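Local coordinates for protein sphingomyelinase-c (Listeria ivanovii, PDB 1ZWX) that is an enzyme of the endonuclease/exonuclease/phosphatase family, in the DNase I-like clan, with a core that contains two mixed beta sheets, at residues 144-149 with 186-191; 211-216 with 252-257. All coordinates share one frame; numbering follows the deposited sequence.

Contact 1. Residues 144-149 with 186-191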
ATOM      1  N   PRO A 144       0.627 -12.256 -18.585  1.00 27.05           N
ATOM      2  CA  PRO A 144       0.535 -10.896 -18.048  1.00 26.26           C
ATOM      3  C   PRO A 144      -0.242 -10.783 -16.733  1.00 26.64           C
ATOM      4  O   PRO A 144      -1.237 -11.528 -16.480  1.00 25.17           O
ATOM      5  CB  PRO A 144      -0.164 -10.134 -19.160  1.00 26.61           C
ATOM      6  CG  PRO A 144      -1.029 -11.215 -19.887  1.00 27.06           C
ATOM      7  CD  PRO A 144      -0.442 -12.560 -19.567  1.00 26.04           C
ATOM      8  N   TYR A 145       0.212  -9.851 -15.893  1.00 25.71           N
ATOM      9  CA  TYR A 145      -0.452  -9.563 -14.616  1.00 25.44           C
ATOM     10  C   TYR A 145      -0.427  -8.059 -14.458  1.00 25.23           C
ATOM     11  O   TYR A 145       0.573  -7.417 -14.785  1.00 24.83           O
ATOM     12  CB  TYR A 145       0.210 -10.252 -13.417  1.00 25.89           C
ATOM     13  CG  TYR A 145       0.176 -11.757 -13.459  1.00 27.53           C
ATOM     14  CD1 TYR A 145      -0.756 -12.477 -12.742  1.00 27.25           C
ATOM     15  CD2 TYR A 145       1.107 -12.468 -14.233  1.00 28.43           C
ATOM     16  CE1 TYR A 145      -0.783 -13.899 -12.792  1.00 29.39           C
ATOM     17  CE2 TYR A 145       1.089 -13.858 -14.290  1.00 27.16           C
ATOM     18  CZ  TYR A 145       0.166 -14.567 -13.576  1.00 29.11           C
ATOM     19  OH  TYR A 145       0.191 -15.939 -13.661  1.00 28.45           O
ATOM     20  N   HIS A 146      -1.572  -7.492 -14.054  1.00 23.75           N
ATOM     21  CA  HIS A 146      -1.734  -6.035 -13.935  1.00 22.57           C
ATOM     22  C   HIS A 146      -1.919  -5.725 -12.448  1.00 21.69           C
ATOM     23  O   HIS A 146      -2.704  -6.388 -11.751  1.00 22.16           O
ATOM     24  CB  HIS A 146      -2.922  -5.521 -14.778  1.00 22.03           C
ATOM     25  CG  HIS A 146      -2.843  -5.906 -16.230  1.00 21.21           C
ATOM     26  ND1 HIS A 146      -2.416  -5.031 -17.200  1.00 22.96           N
ATOM     27  CD2 HIS A 146      -3.118  -7.076 -16.867  1.00 21.11           C
ATOM     28  CE1 HIS A 146      -2.442  -5.637 -18.382  1.00 24.76           C
ATOM     29  NE2 HIS A 146      -2.884  -6.869 -18.208  1.00 20.77           N
ATOM     30  N   ILE A 147      -1.145  -4.755 -11.943  1.00 22.50           N
ATOM     31  CA  ILE A 147      -1.167  -4.465 -10.500  1.00 22.00           C
ATOM     32  C   ILE A 147      -1.263  -2.962 -10.343  1.00 21.74           C
ATOM     33  O   ILE A 147      -0.483  -2.216 -10.953  1.00 21.40           O
ATOM     34  CB  ILE A 147       0.086  -4.967  -9.730  1.00 21.89           C
ATOM     35  CG1 ILE A 147       0.200  -6.493  -9.786  1.00 24.07           C
ATOM     36  CG2 ILE A 147       0.037  -4.516  -8.258  1.00 21.90           C
ATOM     37  CD1 ILE A 147       1.122  -6.962 -10.965  1.00 23.48           C
ATOM     38  N   ILE A 148      -2.265  -2.542  -9.567  1.00 21.09           N
ATOM     39  CA  ILE A 148      -2.414  -1.144  -9.173  1.00 20.52           C
ATOM     40  C   ILE A 148      -2.170  -1.094  -7.668  1.00 19.51           C
ATOM     41  O   ILE A 148      -2.833  -1.812  -6.890  1.00 19.22           O
ATOM     42  CB  ILE A 148      -3.797  -0.589  -9.586  1.00 20.96           C
ATOM     43  CG1 ILE A 148      -3.809  -0.447 -11.115  1.00 21.24           C
ATOM     44  CG2 ILE A 148      -4.108   0.755  -8.834  1.00 19.66           C
ATOM     45  CD1 ILE A 148      -5.149  -0.064 -11.715  1.00 24.89           C
ATOM     46  N   GLY A 149      -1.173  -0.290  -7.280  1.00 19.11           N
ATOM     47  CA  GLY A 149      -0.806  -0.086  -5.868  1.00 17.48           C
ATOM     48  C   GLY A 149      -1.208   1.351  -5.523  1.00 17.14           C
ATOM     49  O   GLY A 149      -1.004   2.269  -6.314  1.00 18.19           O
ATOM     50  N   LYS A 186     -10.139  -8.709 -21.080  1.00 32.19           N
ATOM     51  CA  LYS A 186     -10.862  -9.293 -19.963  1.00 31.46           C
ATOM     52  C   LYS A 186     -10.289 -10.611 -19.507  1.00 31.29           C
ATOM     53  O   LYS A 186     -10.536 -11.028 -18.380  1.00 30.86           O
ATOM     54  CB  LYS A 186     -12.358  -9.441 -20.314  1.00 32.55           C
ATOM     55  CG  LYS A 186     -12.965  -8.134 -20.824  1.00 34.33           C
ATOM     56  CD  LYS A 186     -12.848  -7.037 -19.770  1.00 41.28           C
ATOM     57  CE  LYS A 186     -13.875  -5.933 -19.963  1.00 43.63           C
ATOM     58  NZ  LYS A 186     -14.073  -5.174 -18.703  1.00 46.28           N
ATOM     59  N   ASP A 187      -9.548 -11.295 -20.387  1.00 30.29           N
ATOM     60  CA  ASP A 187      -8.941 -12.554 -19.992  1.00 31.28           C
ATOM     61  C   ASP A 187      -7.617 -12.329 -19.237  1.00 30.48           C
ATOM     62  O   ASP A 187      -6.951 -13.279 -18.887  1.00 29.69           O
ATOM     63  CB  ASP A 187      -8.747 -13.530 -21.173  1.00 31.62           C
ATOM     64  CG  ASP A 187      -7.963 -12.922 -22.318  1.00 35.08           C
ATOM     65  OD1 ASP A 187      -7.246 -11.915 -22.129  1.00 38.06           O
ATOM     66  OD2 ASP A 187      -8.025 -13.477 -23.440  1.00 38.53           O
ATOM     67  N   GLU A 188      -7.293 -11.071 -18.937  1.00 30.20           N
ATOM     68  CA  GLU A 188      -6.124 -10.765 -18.089  1.00 29.47           C
ATOM     69  C   GLU A 188      -6.518 -10.246 -16.693  1.00 29.76           C
ATOM     70  O   GLU A 188      -7.501  -9.512 -16.564  1.00 29.68           O
ATOM     71  CB  GLU A 188      -5.227  -9.775 -18.821  1.00 29.91           C
ATOM     72  CG  GLU A 188      -4.646 -10.379 -20.080  1.00 31.54           C
ATOM     73  CD  GLU A 188      -3.799  -9.427 -20.896  1.00 32.47           C
ATOM     74  OE1 GLU A 188      -3.569  -9.777 -22.066  1.00 34.24           O
ATOM     75  OE2 GLU A 188      -3.328  -8.354 -20.424  1.00 31.33           O
ATOM     76  N   ILE A 189      -5.752 -10.621 -15.671  1.00 27.29           N
ATOM     77  CA  ILE A 189      -6.105 -10.301 -14.290  1.00 26.35           C
ATOM     78  C   ILE A 189      -5.582  -8.911 -13.871  1.00 25.69           C
ATOM     79  O   ILE A 189      -4.489  -8.501 -14.263  1.00 23.82           O
ATOM     80  CB  ILE A 189      -5.625 -11.393 -13.325  1.00 26.87           C
ATOM     81  CG1 ILE A 189      -6.206 -11.190 -11.907  1.00 23.80           C
ATOM     82  CG2 ILE A 189      -4.053 -11.495 -13.345  1.00 26.71           C
ATOM     83  CD1 ILE A 189      -6.202 -12.422 -10.979  1.00 26.08           C
ATOM     84  N   ILE A 190      -6.406  -8.195 -13.087  1.00 25.38           N
ATOM     85  CA  ILE A 190      -6.037  -6.895 -12.508  1.00 24.04           C
ATOM     86  C   ILE A 190      -6.197  -6.999 -10.988  1.00 23.70           C
ATOM     87  O   ILE A 190      -7.250  -7.440 -10.470  1.00 21.49           O
ATOM     88  CB  ILE A 190      -6.900  -5.737 -13.040  1.00 25.32           C
ATOM     89  CG1 ILE A 190      -6.931  -5.724 -14.558  1.00 26.04           C
ATOM     90  CG2 ILE A 190      -6.420  -4.370 -12.454  1.00 24.40           C
ATOM     91  CD1 ILE A 190      -7.861  -4.670 -15.140  1.00 30.42           C
ATOM     92  N   PHE A 191      -5.129  -6.611 -10.288  1.00 22.83           N
ATOM     93  CA  PHE A 191      -5.135  -6.523  -8.835  1.00 22.67           C
ATOM     94  C   PHE A 191      -5.090  -5.037  -8.449  1.00 22.16           C
ATOM     95  O   PHE A 191      -4.498  -4.202  -9.153  1.00 21.40           O
ATOM     96  CB  PHE A 191      -3.918  -7.199  -8.227  1.00 23.04           C
ATOM     97  CG  PHE A 191      -3.796  -8.671  -8.518  1.00 23.85           C
ATOM     98  CD1 PHE A 191      -3.029  -9.115  -9.593  1.00 25.17           C
ATOM     99  CD2 PHE A 191      -4.382  -9.608  -7.669  1.00 23.55           C
ATOM    100  CE1 PHE A 191      -2.879 -10.492  -9.842  1.00 25.21           C
ATOM    101  CE2 PHE A 191      -4.239 -10.985  -7.907  1.00 27.76           C
ATOM    102  CZ  PHE A 191      -3.452 -11.415  -8.993  1.00 25.34           C
TER
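Residues 144-149 and 189-191 run as neighbouring parallel strands whose short axes come within 4.6 Å, and the main chain of Phe191 is gripped from both ends: its N donates to His146 O at 2.8 Å and its O accepts from Ile148 N, also at 2.8 Å. One step back, His146 N gives a more bent bond to Ile189 O. Ahead of the ladder, Glu188 reaches across with an extended chain. Its OE2 accepts a hydrogen bond from His146 NE2 at 2.7 Å, nearly straight at 166°, through the lone pair turned away from OE1. Ring and carboxylate are almost coplanar, 16° apart. Histidine suits this place because its second nitrogen is available on another edge of the ring: ND1 bonds to Tyr135 OH, and the two partners together fix the ring's rotation. The compact, apolar ring of Pro144 backs the acid, its CG 3.4 Å from Glu188 CD.

Tyr145 and Phe191 are on the other face, side by side and pointing the same way. With CG1 of Ile189 anti to the backbone N (chi1 -170°), the CG2 branch is left to touch Tyr145 CD1 at 3.5 Å, while CG1 covers one face of the Phe191 ring near its rim. Beyond, Tyr145 OH bonds to Pro8 O, and both aromatic rings meet Phe11.

The two strands flank helix 161-182 in sequence, forming a beta-alpha-beta unit. That helix packs on the face bearing Ile148 and Ile190, strand 132-140 continues the sheet beyond 143-151, and strand 248-252 continues it beyond 189-193.

Contact 2. Residues 211-216 with 252-257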
ATOM      1  N   LEU A 211     -17.371   0.856  -6.202  1.00 22.71           N
ATOM      2  CA  LEU A 211     -16.640   1.934  -6.877  1.00 23.38           C
ATOM      3  C   LEU A 211     -15.359   1.410  -7.550  1.00 23.02           C
ATOM      4  O   LEU A 211     -14.970   1.920  -8.590  1.00 24.77           O
ATOM      5  CB  LEU A 211     -16.237   3.013  -5.870  1.00 22.56           C
ATOM      6  CG  LEU A 211     -17.380   3.902  -5.339  1.00 26.03           C
ATOM      7  CD1 LEU A 211     -16.945   4.701  -4.093  1.00 27.95           C
ATOM      8  CD2 LEU A 211     -17.818   4.834  -6.425  1.00 28.32           C
ATOM      9  N   LEU A 212     -14.707   0.458  -6.909  1.00 23.54           N
ATOM     10  CA  LEU A 212     -13.496  -0.213  -7.475  1.00 23.94           C
ATOM     11  C   LEU A 212     -13.861  -1.421  -8.323  1.00 24.59           C
ATOM     12  O   LEU A 212     -12.984  -1.989  -9.012  1.00 24.90           O
ATOM     13  CB  LEU A 212     -12.580  -0.699  -6.353  1.00 23.32           C
ATOM     14  CG  LEU A 212     -11.805   0.363  -5.537  1.00 24.68           C
ATOM     15  CD1 LEU A 212     -10.915  -0.341  -4.530  1.00 23.58           C
ATOM     16  CD2 LEU A 212     -10.990   1.315  -6.437  1.00 25.31           C
ATOM     17  N   ASN A 213     -15.132  -1.843  -8.256  1.00 25.17           N
ATOM     18  CA  ASN A 213     -15.596  -3.062  -8.951  1.00 26.20           C
ATOM     19  C   ASN A 213     -14.817  -4.313  -8.496  1.00 26.40           C
ATOM     20  O   ASN A 213     -14.197  -5.005  -9.309  1.00 27.20           O
ATOM     21  CB  ASN A 213     -15.509  -2.855 -10.484  1.00 26.21           C
ATOM     22  CG  ASN A 213     -16.216  -3.963 -11.270  1.00 29.19           C
ATOM     23  OD1 ASN A 213     -15.817  -4.310 -12.406  1.00 35.34           O
ATOM     24  ND2 ASN A 213     -17.219  -4.548 -10.668  1.00 25.00           N
ATOM     25  N   VAL A 214     -14.833  -4.585  -7.196  1.00 26.49           N
ATOM     26  CA  VAL A 214     -14.100  -5.696  -6.617  1.00 26.17           C
ATOM     27  C   VAL A 214     -15.022  -6.396  -5.630  1.00 27.35           C
ATOM     28  O   VAL A 214     -16.042  -5.826  -5.241  1.00 27.98           O
ATOM     29  CB  VAL A 214     -12.779  -5.219  -5.893  1.00 26.11           C
ATOM     30  CG1 VAL A 214     -11.855  -4.508  -6.876  1.00 23.63           C
ATOM     31  CG2 VAL A 214     -13.092  -4.297  -4.698  1.00 24.53           C
ATOM     32  N   SER A 215     -14.658  -7.609  -5.213  1.00 27.83           N
ATOM     33  CA  SER A 215     -15.337  -8.312  -4.120  1.00 28.08           C
ATOM     34  C   SER A 215     -14.383  -8.601  -2.989  1.00 28.76           C
ATOM     35  O   SER A 215     -13.156  -8.541  -3.171  1.00 26.44           O
ATOM     36  CB  SER A 215     -15.967  -9.635  -4.597  1.00 28.71           C
ATOM     37  OG  SER A 215     -16.802  -9.367  -5.704  1.00 29.81           O
ATOM     38  N   SER A 216     -14.945  -8.927  -1.824  1.00 28.84           N
ATOM     39  CA  SER A 216     -14.134  -9.301  -0.674  1.00 30.31           C
ATOM     40  C   SER A 216     -13.387 -10.598  -1.002  1.00 31.49           C
ATOM     41  O   SER A 216     -13.977 -11.494  -1.635  1.00 31.04           O
ATOM     42  CB  SER A 216     -15.008  -9.536   0.539  1.00 30.07           C
ATOM     43  OG  SER A 216     -15.595  -8.322   0.963  1.00 31.30           O
ATOM     44  N   VAL A 252      -9.010  -8.405  -6.321  1.00 23.45           N
ATOM     45  CA  VAL A 252      -9.042  -8.737  -7.733  1.00 23.91           C
ATOM     46  C   VAL A 252     -10.192  -7.977  -8.370  1.00 24.04           C
ATOM     47  O   VAL A 252     -11.306  -7.962  -7.821  1.00 24.57           O
ATOM     48  CB  VAL A 252      -9.240 -10.268  -7.918  1.00 23.80           C
ATOM     49  CG1 VAL A 252      -9.470 -10.567  -9.395  1.00 24.40           C
ATOM     50  CG2 VAL A 252      -8.031 -11.036  -7.380  1.00 24.43           C
ATOM     51  N   GLU A 253      -9.941  -7.334  -9.491  1.00 24.36           N
ATOM     52  CA  GLU A 253     -10.983  -6.593 -10.177  1.00 25.97           C
ATOM     53  C   GLU A 253     -11.991  -7.535 -10.874  1.00 27.19           C
ATOM     54  O   GLU A 253     -11.586  -8.516 -11.511  1.00 25.72           O
ATOM     55  CB  GLU A 253     -10.385  -5.609 -11.160  1.00 25.73           C
ATOM     56  CG  GLU A 253     -11.252  -4.324 -11.416  1.00 31.77           C
ATOM     57  CD  GLU A 253     -12.105  -4.404 -12.687  1.00 37.42           C
ATOM     58  OE1 GLU A 253     -12.000  -5.401 -13.439  1.00 39.59           O
ATOM     59  OE2 GLU A 253     -12.858  -3.449 -12.961  1.00 38.20           O
ATOM     60  N   ASN A 254     -13.291  -7.204 -10.779  1.00 27.57           N
ATOM     61  CA  ASN A 254     -14.352  -8.158 -11.169  1.00 29.40           C
ATOM     62  C   ASN A 254     -14.616  -8.277 -12.658  1.00 29.66           C
ATOM     63  O   ASN A 254     -15.160  -9.289 -13.102  1.00 31.62           O
ATOM     64  CB  ASN A 254     -15.683  -7.893 -10.420  1.00 28.98           C
ATOM     65  CG  ASN A 254     -15.674  -8.426  -8.980  1.00 29.00           C
ATOM     66  OD1 ASN A 254     -14.900  -9.310  -8.611  1.00 31.33           O
ATOM     67  ND2 ASN A 254     -16.551  -7.869  -8.148  1.00 33.92           N
ATOM     68  N   GLY A 255     -14.275  -7.270 -13.436  1.00 30.29           N
ATOM     69  CA  GLY A 255     -14.557  -7.346 -14.865  1.00 32.79           C
ATOM     70  C   GLY A 255     -13.494  -8.110 -15.666  1.00 33.42           C
ATOM     71  O   GLY A 255     -13.616  -8.274 -16.875  1.00 34.58           O
ATOM     72  N   HIS A 256     -12.451  -8.569 -14.986  1.00 33.37           N
ATOM     73  CA  HIS A 256     -11.307  -9.193 -15.644  1.00 32.86           C
ATOM     74  C   HIS A 256     -11.051 -10.559 -15.051  1.00 33.53           C
ATOM     75  O   HIS A 256     -11.827 -11.029 -14.210  1.00 33.70           O
ATOM     76  CB  HIS A 256     -10.092  -8.275 -15.545  1.00 32.15           C
ATOM     77  CG  HIS A 256     -10.238  -7.037 -16.352  1.00 30.44           C
ATOM     78  ND1 HIS A 256     -11.102  -6.025 -16.000  1.00 30.39           N
ATOM     79  CD2 HIS A 256      -9.670  -6.659 -17.517  1.00 29.10           C
ATOM     80  CE1 HIS A 256     -11.036  -5.060 -16.898  1.00 30.02           C
ATOM     81  NE2 HIS A 256     -10.170  -5.418 -17.827  1.00 31.11           N
ATOM     82  N   ALA A 257      -9.973 -11.221 -15.474  1.00 33.36           N
ATOM     83  CA  ALA A 257      -9.778 -12.620 -15.109  1.00 33.35           C
ATOM     84  C   ALA A 257      -9.651 -12.830 -13.620  1.00 34.25           C
ATOM     85  O   ALA A 257      -9.066 -11.998 -12.914  1.00 34.03           O
ATOM     86  CB  ALA A 257      -8.548 -13.203 -15.819  1.00 33.47           C
TER
HETATM   87  O   HOH W   1     -10.753  -9.539  -4.194  1.00 23.90           O
HETATM   88  O   HOH W   2     -13.126  -9.413  -6.839  1.00 29.98           O
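A helix exit meets a tight turn here: Asn213, the residue that leaves helix 203-212 with positive phi, lies against the type I turn from Glu253 to His256. Asparagine tolerates that backbone shape better than most residues, and its backbone carbonyl points at the turn, where Asn213 O accepts from Asn254 N at 2.8 Å with the donor nearly in line with the C=O bond. The side chain of Asn254 then leans over residues 214-215. Its ND2 donates to Ser215 OG at 2.9 Å, the hydroxyl lying close to the amide plane, while CG1 of Val214 packs 3.6 Å from Val252 O.

Val252 ends strand 248-252, an outermost strand of its sheet in this DNase I-like fold, and residues 214-215 run past it too far off for direct pairing. Water bridges the backbones instead. One molecule donates to Ser215 O at 2.8 Å and accepts from Val252 N at 3.0 Å; a second accepts from Ser215 N at 2.9 Å, though its approaches to Val252 O and Asn254 OD1 are so short that they remain doubtful.

Glu253 stiffens the turn from within. Bent at chi2 (-98°), its chain folds back so that OE1 accepts two hydrogen bonds, from opposite faces of the carboxylate plane: one from Gly255 N at 2.9 Å and one from His256 ND1 at 2.8 Å. Its other oxygen, OE2, accepts from Gln176 NE2 of helix 161-182, an amide that also bonds to Leu212 O at the end of the neighbouring helix, while His256 NE2 bonds to Ile184 O.

Contacts 1 and 2 follow one another along the chain, their centres about 10 Å apart and on the same side of the molecule. The segments 186-191 and 252-257 join them directly: Ile190 O and Glu253 N, 2.9 Å apart, probably form a hydrogen bond, as do Glu188 O and Ala257 N at 3.2 Å. These two bonds tie the start of the turn, and the residue just after it, to strand 189-193 and the residue before it. Phe191 and Val252 also touch through their side chains. Helix 161-182 borders both contacts. Each contact's centre lies about 16 to 17 Å from that of the chain.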